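Local coordinates for protein (alpha-2u-globulin) (Rattus norvegicus, PDB 2A2U), which probably carries small hydrophobic ligands in the barrel of a lipocalin and, in a complex, takes up a hyaline droplet inducer, at residues A[29-32]-A[33-36]. Residues are numbered along the deposited sequence; the frame is centred on the assembly and turned at random.
Sequences LDVA and KLNG
Leu34 meets Val31 on the tightly packed inner face of a single 3-10 turn, where Leu34 is buried, the two side chains running roughly perpendicular and touching through Leu34 CD1 and Val31 CG2, 3.6 Å apart. The methyl CD2 of Leu29 reaches the same Leu34 CD1 at 4.2 Å, and both leucines go on to pack against Ile111 and Thr114 of strand 106-114. The backbone closes the turn, Lys33 N bonding to Asp30 O at 3.0 Å and Leu34 N to Val31 O at 3.0 Å, while a weak bond from Asn35 N to Ala32 O (3.5 Å) extends the i to i+3 pattern. Such a short 3-10 turn before the first barrel strand is a hallmark of lipocalins, and here it leads, through Asn35, into strand 36-44; Trp38 NE1 bonds to Leu34 O and Arg141 NH2 to Asn35 O. The Asp30-Lys33 side, with Lys33 exposed to solvent, is held more loosely. Asp30 CG lies anti to its own N (chi1 -177°), which lays OD2 across the extended lysine chain, 3.3 Å from Lys33 CE, the two side chains crossing nearly at right angles. Lys33 NZ makes a long salt bridge with Asp30 OD2 (3.9 Å), and the lysine also forms a cation-pi contact with Tyr116, whose hydroxyl is hydrogen-bonded to Asp30 N.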
ATOM      1  N   LEU A  29      -8.095 -25.122  10.384  1.00 54.41           N
ATOM      2  CA  LEU A  29      -7.178 -24.979   9.273  1.00 54.41           C
ATOM      3  C   LEU A  29      -5.742 -24.696   9.724  1.00 54.41           C
ATOM      4  O   LEU A  29      -5.508 -24.181  10.805  1.00 54.41           O
ATOM      5  CB  LEU A  29      -7.656 -23.836   8.384  1.00 33.70           C
ATOM      6  CG  LEU A  29      -6.782 -23.601   7.158  1.00 33.70           C
ATOM      7  CD1 LEU A  29      -7.160 -24.590   6.079  1.00 33.70           C
ATOM      8  CD2 LEU A  29      -6.936 -22.192   6.662  1.00 33.70           C
ATOM      9  N   ASP A  30      -4.792 -25.057   8.872  1.00 38.42           N
ATOM     10  CA  ASP A  30      -3.371 -24.849   9.090  1.00 38.42           C
ATOM     11  C   ASP A  30      -2.924 -24.130   7.818  1.00 38.42           C
ATOM     12  O   ASP A  30      -2.399 -24.744   6.890  1.00 38.42           O
ATOM     13  CB  ASP A  30      -2.645 -26.191   9.236  1.00 65.79           C
ATOM     14  CG  ASP A  30      -1.162 -26.024   9.543  1.00 65.79           C
ATOM     15  OD1 ASP A  30      -0.697 -24.876   9.702  1.00 65.79           O
ATOM     16  OD2 ASP A  30      -0.445 -27.039   9.624  1.00 65.79           O
ATOM     17  N   VAL A  31      -3.166 -22.821   7.788  1.00 35.62           N
ATOM     18  CA  VAL A  31      -2.852 -21.968   6.645  1.00 35.62           C
ATOM     19  C   VAL A  31      -1.420 -22.086   6.134  1.00 35.62           C
ATOM     20  O   VAL A  31      -1.154 -21.844   4.963  1.00 35.62           O
ATOM     21  CB  VAL A  31      -3.197 -20.482   6.951  1.00 28.69           C
ATOM     22  CG1 VAL A  31      -2.200 -19.885   7.911  1.00 28.69           C
ATOM     23  CG2 VAL A  31      -3.251 -19.675   5.677  1.00 28.69           C
ATOM     24  N   ALA A  32      -0.510 -22.502   7.006  1.00 26.31           N
ATOM     25  CA  ALA A  32       0.890 -22.669   6.636  1.00 26.31           C
ATOM     26  C   ALA A  32       1.053 -23.653   5.484  1.00 26.31           C
ATOM     27  O   ALA A  32       1.940 -23.497   4.652  1.00 26.31           O
ATOM     28  CB  ALA A  32       1.685 -23.146   7.822  1.00 24.48           C
ATOM     29  N   LYS A  33       0.189 -24.661   5.437  1.00 23.14           N
ATOM     30  CA  LYS A  33       0.246 -25.676   4.392  1.00 23.14           C
ATOM     31  C   LYS A  33      -0.303 -25.241   3.046  1.00 23.14           C
ATOM     32  O   LYS A  33      -0.242 -25.999   2.080  1.00 23.14           O
ATOM     33  CB  LYS A  33      -0.480 -26.929   4.847  1.00 54.80           C
ATOM     34  CG  LYS A  33       0.195 -27.639   5.979  1.00 54.80           C
ATOM     35  CD  LYS A  33      -0.654 -28.792   6.414  1.00 54.80           C
ATOM     36  CE  LYS A  33       0.015 -29.571   7.515  1.00 54.80           C
ATOM     37  NZ  LYS A  33      -0.907 -30.622   8.037  1.00 54.80           N
ATOM     38  N   LEU A  34      -0.874 -24.042   2.987  1.00 19.17           N
ATOM     39  CA  LEU A  34      -1.429 -23.512   1.745  1.00 19.17           C
ATOM     40  C   LEU A  34      -0.337 -22.891   0.883  1.00 19.17           C
ATOM     41  O   LEU A  34      -0.572 -22.528  -0.264  1.00 19.17           O
ATOM     42  CB  LEU A  34      -2.501 -22.472   2.055  1.00 25.46           C
ATOM     43  CG  LEU A  34      -3.748 -22.978   2.774  1.00 25.46           C
ATOM     44  CD1 LEU A  34      -4.632 -21.810   3.126  1.00 25.46           C
ATOM     45  CD2 LEU A  34      -4.496 -23.952   1.877  1.00 25.46           C
ATOM     46  N   ASN A  35       0.863 -22.783   1.444  1.00 17.95           N
ATOM     47  CA  ASN A  35       2.001 -22.215   0.737  1.00 17.95           C
ATOM     48  C   ASN A  35       2.293 -23.019  -0.518  1.00 17.95           C
ATOM     49  O   ASN A  35       2.197 -24.240  -0.504  1.00 17.95           O
ATOM     50  CB  ASN A  35       3.240 -22.232   1.635  1.00 60.27           C
ATOM     51  CG  ASN A  35       3.883 -20.867   1.775  1.00 60.27           C
ATOM     52  OD1 ASN A  35       4.498 -20.565   2.796  1.00 60.27           O
ATOM     53  ND2 ASN A  35       3.729 -20.028   0.760  1.00 60.27           N
ATOM     54  N   GLY A  36       2.609 -22.339  -1.612  1.00 18.14           N
ATOM     55  CA  GLY A  36       2.934 -23.061  -2.827  1.00 18.14           C
ATOM     56  C   GLY A  36       2.165 -22.643  -4.053  1.00 18.14           C
ATOM     57  O   GLY A  36       1.443 -21.659  -4.040  1.00 18.14           O
TER